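Local coordinates for protein putative transcriptional coactivator P15 (Enterobacteria phage t5, PDB 4BG7) that probably binds DNA as a dimeric phage homolog of the eukaryotic transcription coactivator PC4 and is implicated in recombination-dependent DNA replication, at residues 10-15 and 31-36; 26-31 and 43-48; 39-44 and 63-68. All coordinates share one frame; numbering follows the deposited sequence.

Contact 1: 10-15 and 31-36; sequences EGHVDD and TVSEFR
His12 meets Phe35 and Ser33 at once. Among the ring contacts, Phe35 CB sits over the middle of the imidazole, 3.5 Å from the ring centroid of His12, a CH-pi contact from straight above the face. The two rings are nearly parallel, 3° between planes, but slid so far apart that they barely overlap. The CD1 edge of the Phe35 ring faces the loop before the strand, with Gly11 O near the ring plane, 3.6 Å from Phe35 CD1.

Polar side chains meet on the face that carries Asp14 and Ser33. His12 ND1 and Ser33 OG are hydrogen-bonded at 2.7 Å, with OG placed between its own backbone N and carbonyl carbon (chi1 62°). Asp14 lays its carboxylate across the methyl of Thr31, OD1 to CG2 3.2 Å; its OD1 is held by a salt bridge to Arg44, while one water donates to both Asp14 OD2 and Thr31 OG1, a hydroxyl also hydrogen-bonded to Arg29 O.

The backbone bonds belong to the first hairpin of the PC4-like sheet, strands 13-23 and 26-35. Val13 and Glu34 form an antiparallel hydrogen-bonded pair, Val13 N to Glu34 O at 3.0 Å and Glu34 N to Val13 O at 2.9 Å. Asp15 N adds a bond of 2.7 Å to Val32 O, just where the first strand turns a corner. At this corner Asp15 OD2 stands 4.2 Å from Glu34 OE1, two like charges close together.

Contact 2: 26-31 and 43-48; sequences EQVRLT and IRYWLL
Strands 26-31 and 43-48 run antiparallel at 149°, their axes 4.7 Å apart at closest, with hydrogen-bonded pairs Gln27-Trp46 and Arg29-Arg44 alternating with the non-hydrogen-bonded pairs Glu26-Leu47, Val28-Tyr45 and Leu30-Ile43.

On the face of the hydrogen-bonded pairs, the guanidinium of Arg29 lies flat on the Trp46 indole, planes 5° apart. It is a cation-pi stack: Arg29 CZ stands 3.5 Å from the centroid of the six-membered ring of Trp46, while the methylene CD covers the five-membered ring. An extended Arg29 chain carries the charge this far along the indole. Gln27 OE1 holds the guanidinium from its edge, accepting from Arg29 NE at 2.8 Å, a donor above the amide carbonyl plane; Arg29 NH2 approaches the same oxygen in that plane, at a doubtfully short distance. At the rim of the indole, Trp46 NE1 donates at 3.0 Å to the water that bridges to Thr31.

This is the central strand pair of the four-stranded antiparallel sheet of the PC4-like fold, and the face with Val28, Leu30, Ile43 and Tyr45 is largely apolar and is packed by the second subunit. Val28 CG1 is pressed tightly on Ile43 CG2 at 3.3 Å, and Leu30 CD1 lies 3.9 Å from Ile43 CD1. Phe61 of the second subunit packs on Val28, Ile43 and Tyr45. Nearer the strand end, Glu26 passes Tyr45 at a slant, Glu26 CG 3.6 Å from Tyr45 CD1, and its carboxylate, inclined 34° to the ring, continues beside CD1 and CE1.

Contact 3: 39-44 and 63-68; sequences LYMGIR and FPYTLE
Met41 reaches between two aromatic residues of the segment 63-68, running past Tyr65 from CB to SD and ending on Phe63 with its methyl. Its CB lies 3.8 Å from Tyr65 CD1. A chi1 of 52° swings CG to the side flanked by both N and C of the backbone; from there CG stays close to Tyr65 CD1 and also lies over one face of the Phe63 ring, offset toward the rim. The chain then runs out extended. SD comes in at the edge of the Tyr65 ring, in its plane and 5.3 Å from the ring centroid, and stands obliquely to Phe63, so that it makes a Met-aromatic contact with each. The methyl ends the chain against the far part of the Phe63 ring, Met41 CE being 3.6 Å from Phe63 CZ. Thr69, Thr70 and Leu73 of helix 67-83 also touch this methionine.

The backbones hold these groups together. Met41 and Phe63 form an antiparallel hydrogen-bonded pair, Met41 N to Phe63 O at 2.8 Å and Phe63 N to Met41 O at 2.9 Å. Beyond Pro64, Tyr65 N still reaches Leu39 O at 3.0 Å, but from above the carbonyl plane, as the chain leaves the sheet. Here Leu39 and Tyr65 lie side by side, CB to CB 4.0 Å, and the Tyr65 hydroxyl is hydrogen-bonded to Ser84 of the second subunit. On the other side of the strand, Phe63 C lies at the edge of the Tyr40 ring, 3.6 Å from Tyr40 CD1.

Thr66 then takes the N-cap position of helix 67-83. The arrangement is the sheet-to-helix junction of the PC4-like fold, where the last strand of the antiparallel sheet gives way to the helix that follows it.

In the fold
From the N terminus, the chain enters the sheet in contact 1, where 10-15 meets 31-36 and closes the first hairpin. Contact 2 crosses it: 26-31 begins within that first loop, and its partner 43-48 follows beyond it, closing the second hairpin (26-35 with 38-48), with Thr31 common to both. Contact 3 opens only after contact 1 has closed, shares Ile43 and Arg44 with contact 2 and closes the third hairpin (38-48 with 54-64). Together they join all four strands in sequential order and lead into helix 67-83. Arg44 reaches over strand 26-35 to contact 1, while contacts 2 and 3 lie on opposite sides of the chain's centre and both touch the second subunit.

Contact 1: 10-15 and 31-36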
loop_
_atom_site.group_PDB
_atom_site.type_symbol
_atom_site.label_atom_id
_atom_site.label_comp_id
_atom_site.label_asym_id
_atom_site.label_seq_id
_atom_site.Cartn_x
_atom_site.Cartn_y
_atom_site.Cartn_z
ATOM N N GLU A 10 10.514 10.483 9.325
ATOM C CA GLU A 10 11.729 10.950 10.020
ATOM C C GLU A 10 12.812 9.879 10.096
ATOM O O GLU A 10 12.585 8.765 10.570
ATOM C CB GLU A 10 11.379 11.493 11.416
ATOM C CG GLU A 10 10.423 12.664 11.305
ATOM C CD GLU A 10 10.295 13.542 12.531
ATOM O OE1 GLU A 10 11.021 13.335 13.539
ATOM O OE2 GLU A 10 9.429 14.443 12.442
ATOM N N GLY A 11 13.999 10.223 9.615
ATOM C CA GLY A 11 15.135 9.300 9.616
ATOM C C GLY A 11 15.170 8.301 8.441
ATOM O O GLY A 11 16.087 7.501 8.349
ATOM N N HIS A 12 14.180 8.342 7.547
ATOM C CA HIS A 12 14.123 7.392 6.431
ATOM C C HIS A 12 14.793 7.989 5.258
ATOM O O HIS A 12 14.642 9.187 4.981
ATOM C CB HIS A 12 12.655 7.108 6.014
ATOM C CG HIS A 12 11.907 6.208 6.947
ATOM N ND1 HIS A 12 11.453 4.991 6.562
ATOM C CD2 HIS A 12 11.517 6.374 8.284
ATOM C CE1 HIS A 12 10.850 4.402 7.582
ATOM N NE2 HIS A 12 10.856 5.251 8.639
ATOM N N VAL A 13 15.437 7.139 4.480
ATOM C CA VAL A 13 15.960 7.509 3.179
ATOM C C VAL A 13 15.271 6.592 2.114
ATOM O O VAL A 13 15.317 5.385 2.250
ATOM C CB VAL A 13 17.534 7.345 3.135
ATOM C CG1 VAL A 13 18.038 7.386 1.717
ATOM C CG2 VAL A 13 18.236 8.421 4.003
ATOM N N ASP A 14 14.732 7.186 1.069
ATOM C CA ASP A 14 14.096 6.448 -0.016
ATOM C C ASP A 14 15.132 5.664 -0.828
ATOM O O ASP A 14 16.209 6.172 -1.217
ATOM C CB ASP A 14 13.416 7.377 -1.004
ATOM C CG ASP A 14 12.175 8.011 -0.473
ATOM O OD1 ASP A 14 11.772 7.765 0.681
ATOM O OD2 ASP A 14 11.609 8.763 -1.259
ATOM N N ASP A 15 14.782 4.438 -1.122
ATOM C CA ASP A 15 15.489 3.609 -2.099
ATOM C C ASP A 15 14.693 3.413 -3.387
ATOM O O ASP A 15 15.300 3.294 -4.448
ATOM C CB ASP A 15 15.785 2.279 -1.492
ATOM C CG ASP A 15 16.810 2.372 -0.439
ATOM O OD1 ASP A 15 17.622 3.369 -0.413
ATOM O OD2 ASP A 15 16.792 1.458 0.404
ATOM N N THR A 31 6.559 3.917 -1.700
ATOM C CA THR A 31 7.944 4.149 -1.318
ATOM C C THR A 31 8.560 2.943 -0.608
ATOM O O THR A 31 7.915 2.317 0.223
ATOM C CB THR A 31 8.044 5.376 -0.396
ATOM O OG1 THR A 31 7.533 6.485 -1.103
ATOM C CG2 THR A 31 9.512 5.584 0.052
ATOM N N VAL A 32 9.794 2.630 -0.988
ATOM C CA VAL A 32 10.607 1.698 -0.239
ATOM C C VAL A 32 11.691 2.617 0.355
ATOM O O VAL A 32 12.390 3.368 -0.375
ATOM C CB VAL A 32 11.291 0.606 -1.061
ATOM C CG1 VAL A 32 12.212 -0.269 -0.127
ATOM C CG2 VAL A 32 10.248 -0.253 -1.786
ATOM N N SER A 33 11.864 2.496 1.651
ATOM C CA SER A 33 12.813 3.329 2.402
ATOM C C SER A 33 13.603 2.479 3.383
ATOM O O SER A 33 13.169 1.400 3.777
ATOM C CB SER A 33 12.042 4.417 3.136
ATOM O OG SER A 33 11.111 3.935 4.097
ATOM N N GLU A 34 14.764 3.000 3.774
ATOM C CA GLU A 34 15.615 2.326 4.763
ATOM C C GLU A 34 15.611 3.226 6.007
ATOM O O GLU A 34 15.745 4.450 5.883
ATOM C CB GLU A 34 17.009 2.156 4.244
ATOM C CG GLU A 34 17.813 1.303 5.219
ATOM C CD GLU A 34 19.248 1.099 4.776
ATOM O OE1 GLU A 34 19.577 1.349 3.594
ATOM O OE2 GLU A 34 20.030 0.726 5.657
ATOM N N PHE A 35 15.475 2.590 7.174
ATOM C CA PHE A 35 15.478 3.264 8.493
ATOM C C PHE A 35 16.019 2.221 9.528
ATOM O O PHE A 35 15.454 1.118 9.610
ATOM C CB PHE A 35 14.034 3.608 8.858
ATOM C CG PHE A 35 13.855 4.142 10.265
ATOM C CD1 PHE A 35 14.366 5.383 10.620
ATOM C CD2 PHE A 35 13.192 3.409 11.208
ATOM C CE1 PHE A 35 14.212 5.878 11.916
ATOM C CE2 PHE A 35 13.055 3.890 12.507
ATOM C CZ PHE A 35 13.573 5.131 12.847
ATOM N N ARG A 36 17.131 2.506 10.216
ATOM C CA ARG A 36 17.568 1.674 11.407
ATOM C C ARG A 36 17.859 0.275 10.943
ATOM O O ARG A 36 17.411 -0.702 11.531
ATOM C CB ARG A 36 16.474 1.675 12.526
ATOM C CG ARG A 36 16.812 1.009 13.889
ATOM C CD ARG A 36 15.568 0.523 14.700
ATOM N NE ARG A 36 14.692 1.632 15.067
ATOM C CZ ARG A 36 13.420 1.557 15.473
ATOM N NH1 ARG A 36 12.784 0.387 15.632
ATOM N NH2 ARG A 36 12.770 2.679 15.738
HETATM O O HOH W 1 8.993 8.810 -2.038
#

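Contact 2: 26-31 and 43-48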
loop_
_atom_site.group_PDB
_atom_site.type_symbol
_atom_site.label_atom_id
_atom_site.label_comp_id
_atom_site.label_asym_id
_atom_site.label_seq_id
_atom_site.Cartn_x
_atom_site.Cartn_y
_atom_site.Cartn_z
ATOM N N GLU A 26 -1.102 17.734 -2.964
ATOM C CA GLU A 26 -0.540 16.655 -2.175
ATOM C C GLU A 26 -0.431 15.404 -3.101
ATOM O O GLU A 26 -1.405 14.966 -3.701
ATOM C CB GLU A 26 -1.417 16.397 -0.962
ATOM C CG GLU A 26 -1.084 15.110 -0.252
ATOM C CD GLU A 26 -1.461 15.154 1.195
ATOM O OE1 GLU A 26 -0.780 15.886 1.943
ATOM O OE2 GLU A 26 -2.425 14.465 1.587
ATOM N N GLN A 27 0.757 14.869 -3.256
ATOM C CA GLN A 27 1.009 13.731 -4.145
ATOM C C GLN A 27 1.403 12.435 -3.380
ATOM O O GLN A 27 2.217 12.485 -2.450
ATOM C CB GLN A 27 2.122 14.087 -5.056
ATOM C CG GLN A 27 2.788 12.938 -5.754
ATOM C CD GLN A 27 3.764 13.375 -6.838
ATOM O OE1 GLN A 27 4.949 13.510 -6.624
ATOM N NE2 GLN A 27 3.238 13.574 -8.043
ATOM N N VAL A 28 0.882 11.276 -3.810
ATOM C CA VAL A 28 1.023 10.028 -3.051
ATOM C C VAL A 28 2.057 9.136 -3.737
ATOM O O VAL A 28 1.838 8.716 -4.852
ATOM C CB VAL A 28 -0.344 9.283 -2.985
ATOM C CG1 VAL A 28 -0.266 8.106 -2.059
ATOM C CG2 VAL A 28 -1.455 10.214 -2.532
ATOM N N ARG A 29 3.209 8.865 -3.096
ATOM C CA ARG A 29 4.228 7.969 -3.694
ATOM C C ARG A 29 4.454 6.693 -2.920
ATOM O O ARG A 29 4.721 6.716 -1.723
ATOM C CB ARG A 29 5.597 8.626 -3.887
ATOM C CG ARG A 29 5.526 9.833 -4.787
ATOM C CD ARG A 29 6.868 10.153 -5.369
ATOM N NE ARG A 29 6.742 11.482 -5.916
ATOM C CZ ARG A 29 7.669 12.110 -6.633
ATOM N NH1 ARG A 29 8.825 11.508 -6.912
ATOM N NH2 ARG A 29 7.409 13.364 -7.056
ATOM N N LEU A 30 4.308 5.567 -3.606
ATOM C CA LEU A 30 4.653 4.258 -3.074
ATOM C C LEU A 30 6.143 4.191 -2.928
ATOM O O LEU A 30 6.910 4.325 -3.921
ATOM C CB LEU A 30 4.228 3.101 -3.996
ATOM C CG LEU A 30 4.348 1.686 -3.410
ATOM C CD1 LEU A 30 3.443 1.614 -2.206
ATOM C CD2 LEU A 30 3.899 0.700 -4.524
ATOM N N THR A 31 6.559 3.917 -1.700
ATOM C CA THR A 31 7.944 4.149 -1.318
ATOM C C THR A 31 8.560 2.943 -0.608
ATOM O O THR A 31 7.915 2.317 0.223
ATOM C CB THR A 31 8.044 5.376 -0.396
ATOM O OG1 THR A 31 7.533 6.485 -1.103
ATOM C CG2 THR A 31 9.512 5.584 0.052
ATOM N N ILE A 43 3.627 4.915 2.034
ATOM C CA ILE A 43 3.317 6.064 1.198
ATOM C C ILE A 43 3.995 7.300 1.780
ATOM O O ILE A 43 3.769 7.595 2.926
ATOM C CB ILE A 43 1.809 6.283 1.196
ATOM C CG1 ILE A 43 1.106 5.191 0.406
ATOM C CG2 ILE A 43 1.454 7.678 0.686
ATOM C CD1 ILE A 43 1.562 4.786 -0.980
ATOM N N ARG A 44 4.877 7.947 1.021
ATOM C CA ARG A 44 5.472 9.223 1.451
ATOM C C ARG A 44 4.785 10.321 0.685
ATOM O O ARG A 44 4.594 10.195 -0.536
ATOM C CB ARG A 44 6.973 9.272 1.125
ATOM C CG ARG A 44 7.618 10.546 1.636
ATOM C CD ARG A 44 8.975 10.782 1.055
ATOM N NE ARG A 44 10.062 9.958 1.639
ATOM C CZ ARG A 44 10.798 10.275 2.694
ATOM N NH1 ARG A 44 10.535 11.352 3.401
ATOM N NH2 ARG A 44 11.795 9.453 3.051
ATOM N N TYR A 45 4.410 11.397 1.366
ATOM C CA TYR A 45 3.759 12.540 0.663
ATOM C C TYR A 45 4.759 13.563 0.095
ATOM O O TYR A 45 5.631 14.038 0.826
ATOM C CB TYR A 45 2.772 13.249 1.562
ATOM C CG TYR A 45 1.572 12.376 1.852
ATOM C CD1 TYR A 45 0.591 12.179 0.881
ATOM C CD2 TYR A 45 1.462 11.655 3.040
ATOM C CE1 TYR A 45 -0.512 11.360 1.134
ATOM C CE2 TYR A 45 0.370 10.813 3.280
ATOM C CZ TYR A 45 -0.596 10.663 2.306
ATOM O OH TYR A 45 -1.684 9.842 2.507
ATOM N N TRP A 46 4.631 13.867 -1.193
ATOM C CA TRP A 46 5.283 15.031 -1.805
ATOM C C TRP A 46 4.326 16.193 -1.945
ATOM O O TRP A 46 3.149 15.982 -2.239
ATOM C CB TRP A 46 5.873 14.635 -3.088
ATOM C CG TRP A 46 6.934 13.572 -2.939
ATOM C CD1 TRP A 46 6.804 12.375 -2.262
ATOM C CD2 TRP A 46 8.231 13.507 -3.549
ATOM N NE1 TRP A 46 7.908 11.636 -2.369
ATOM C CE2 TRP A 46 8.827 12.262 -3.093
ATOM C CE3 TRP A 46 8.986 14.364 -4.334
ATOM C CZ2 TRP A 46 10.105 11.866 -3.472
ATOM C CZ3 TRP A 46 10.261 13.975 -4.707
ATOM C CH2 TRP A 46 10.808 12.748 -4.310
ATOM N N LEU A 47 4.780 17.435 -1.692
ATOM C CA LEU A 47 3.903 18.576 -1.747
ATOM C C LEU A 47 4.404 19.588 -2.736
ATOM O O LEU A 47 5.591 19.774 -2.891
ATOM C CB LEU A 47 3.815 19.294 -0.366
ATOM C CG LEU A 47 2.602 18.965 0.501
ATOM C CD1 LEU A 47 2.394 17.441 0.528
ATOM C CD2 LEU A 47 2.780 19.502 1.904
ATOM N N LEU A 48 3.467 20.301 -3.353
ATOM C CA LEU A 48 3.796 21.355 -4.300
ATOM C C LEU A 48 4.241 22.579 -3.563
ATOM O O LEU A 48 3.652 22.884 -2.552
ATOM C CB LEU A 48 2.578 21.726 -5.150
ATOM C CG LEU A 48 2.210 20.838 -6.348
ATOM C CD1 LEU A 48 0.881 21.336 -6.962
ATOM C CD2 LEU A 48 3.363 20.828 -7.346
HETATM O O HOH W 1 8.993 8.810 -2.038
#

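Contact 3: 39-44 and 63-68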
loop_
_atom_site.group_PDB
_atom_site.type_symbol
_atom_site.label_atom_id
_atom_site.label_comp_id
_atom_site.label_asym_id
_atom_site.label_seq_id
_atom_site.Cartn_x
_atom_site.Cartn_y
_atom_site.Cartn_z
ATOM N N LEU A 39 14.277 -2.308 5.879
ATOM C CA LEU A 39 13.475 -1.742 4.776
ATOM C C LEU A 39 11.996 -1.708 5.151
ATOM O O LEU A 39 11.482 -2.612 5.758
ATOM C CB LEU A 39 13.673 -2.561 3.473
ATOM C CG LEU A 39 15.101 -2.456 2.930
ATOM C CD1 LEU A 39 15.216 -3.320 1.687
ATOM C CD2 LEU A 39 15.511 -1.012 2.618
ATOM N N TYR A 40 11.320 -0.673 4.655
ATOM C CA TYR A 40 9.919 -0.424 4.845
ATOM C C TYR A 40 9.280 -0.048 3.532
ATOM O O TYR A 40 9.947 0.545 2.650
ATOM C CB TYR A 40 9.762 0.793 5.776
ATOM C CG TYR A 40 10.301 0.436 7.124
ATOM C CD1 TYR A 40 9.503 -0.176 8.054
ATOM C CD2 TYR A 40 11.623 0.641 7.412
ATOM C CE1 TYR A 40 10.031 -0.580 9.295
ATOM C CE2 TYR A 40 12.150 0.309 8.667
ATOM C CZ TYR A 40 11.376 -0.322 9.586
ATOM O OH TYR A 40 11.922 -0.667 10.829
ATOM N N MET A 41 8.009 -0.437 3.388
ATOM C CA MET A 41 7.186 0.041 2.282
ATOM C C MET A 41 6.027 0.846 2.808
ATOM O O MET A 41 5.431 0.536 3.824
ATOM C CB MET A 41 6.646 -1.079 1.352
ATOM C CG MET A 41 5.928 -2.207 2.024
ATOM S SD MET A 41 5.046 -3.303 0.865
ATOM C CE MET A 41 4.734 -4.636 1.987
ATOM N N GLY A 42 5.683 1.889 2.069
ATOM C CA GLY A 42 4.573 2.741 2.480
ATOM C C GLY A 42 4.275 3.877 1.523
ATOM O O GLY A 42 4.641 3.825 0.345
ATOM N N ILE A 43 3.627 4.915 2.034
ATOM C CA ILE A 43 3.317 6.064 1.198
ATOM C C ILE A 43 3.995 7.300 1.780
ATOM O O ILE A 43 3.769 7.595 2.926
ATOM C CB ILE A 43 1.809 6.283 1.196
ATOM C CG1 ILE A 43 1.106 5.191 0.406
ATOM C CG2 ILE A 43 1.454 7.678 0.686
ATOM C CD1 ILE A 43 1.562 4.786 -0.980
ATOM N N ARG A 44 4.877 7.947 1.021
ATOM C CA ARG A 44 5.472 9.223 1.451
ATOM C C ARG A 44 4.785 10.321 0.685
ATOM O O ARG A 44 4.594 10.195 -0.536
ATOM C CB ARG A 44 6.973 9.272 1.125
ATOM C CG ARG A 44 7.618 10.546 1.636
ATOM C CD ARG A 44 8.975 10.782 1.055
ATOM N NE ARG A 44 10.062 9.958 1.639
ATOM C CZ ARG A 44 10.798 10.275 2.694
ATOM N NH1 ARG A 44 10.535 11.352 3.401
ATOM N NH2 ARG A 44 11.795 9.453 3.051
ATOM N N PHE A 63 5.466 0.310 6.688
ATOM C CA PHE A 63 5.545 -0.892 7.480
ATOM C C PHE A 63 6.570 -1.836 6.851
ATOM O O PHE A 63 7.054 -1.587 5.765
ATOM C CB PHE A 63 4.151 -1.508 7.693
ATOM C CG PHE A 63 3.541 -2.086 6.464
ATOM C CD1 PHE A 63 2.986 -1.261 5.515
ATOM C CD2 PHE A 63 3.445 -3.448 6.290
ATOM C CE1 PHE A 63 2.366 -1.744 4.366
ATOM C CE2 PHE A 63 2.834 -3.962 5.148
ATOM C CZ PHE A 63 2.312 -3.098 4.168
ATOM N N PRO A 64 6.916 -2.938 7.520
ATOM C CA PRO A 64 8.063 -3.644 6.955
ATOM C C PRO A 64 7.932 -4.204 5.534
ATOM O O PRO A 64 6.872 -4.650 5.082
ATOM C CB PRO A 64 8.313 -4.803 7.947
ATOM C CG PRO A 64 7.588 -4.440 9.169
ATOM C CD PRO A 64 6.518 -3.453 8.820
ATOM N N TYR A 65 9.040 -4.124 4.817
ATOM C CA TYR A 65 9.164 -4.621 3.471
ATOM C C TYR A 65 9.988 -5.880 3.516
ATOM O O TYR A 65 11.218 -5.782 3.451
ATOM C CB TYR A 65 9.896 -3.578 2.614
ATOM C CG TYR A 65 10.023 -3.854 1.103
ATOM C CD1 TYR A 65 8.902 -3.962 0.271
ATOM C CD2 TYR A 65 11.268 -3.893 0.490
ATOM C CE1 TYR A 65 9.040 -4.134 -1.112
ATOM C CE2 TYR A 65 11.412 -4.024 -0.876
ATOM C CZ TYR A 65 10.308 -4.189 -1.670
ATOM O OH TYR A 65 10.495 -4.322 -3.030
ATOM N N THR A 66 9.330 -7.028 3.591
ATOM C CA THR A 66 9.989 -8.295 3.686
ATOM C C THR A 66 9.298 -9.215 2.679
ATOM O O THR A 66 8.257 -8.839 2.101
ATOM C CB THR A 66 9.874 -8.874 5.111
ATOM O OG1 THR A 66 8.493 -9.035 5.453
ATOM C CG2 THR A 66 10.533 -7.957 6.119
ATOM N N LEU A 67 9.857 -10.413 2.469
ATOM C CA LEU A 67 9.147 -11.443 1.665
ATOM C C LEU A 67 7.779 -11.738 2.243
ATOM O O LEU A 67 6.807 -11.878 1.504
ATOM C CB LEU A 67 9.934 -12.760 1.499
ATOM C CG LEU A 67 11.277 -12.645 0.771
ATOM C CD1 LEU A 67 11.993 -14.010 0.749
ATOM C CD2 LEU A 67 11.199 -11.993 -0.608
ATOM N N GLU A 68 7.688 -11.823 3.567
ATOM C CA GLU A 68 6.401 -12.079 4.187
ATOM C C GLU A 68 5.324 -11.040 3.904
ATOM O O GLU A 68 4.184 -11.378 3.548
ATOM C CB GLU A 68 6.527 -12.166 5.707
ATOM C CG GLU A 68 6.940 -13.541 6.187
ATOM C CD GLU A 68 6.029 -14.078 7.287
ATOM O OE1 GLU A 68 5.672 -13.300 8.215
ATOM O OE2 GLU A 68 5.658 -15.280 7.215
#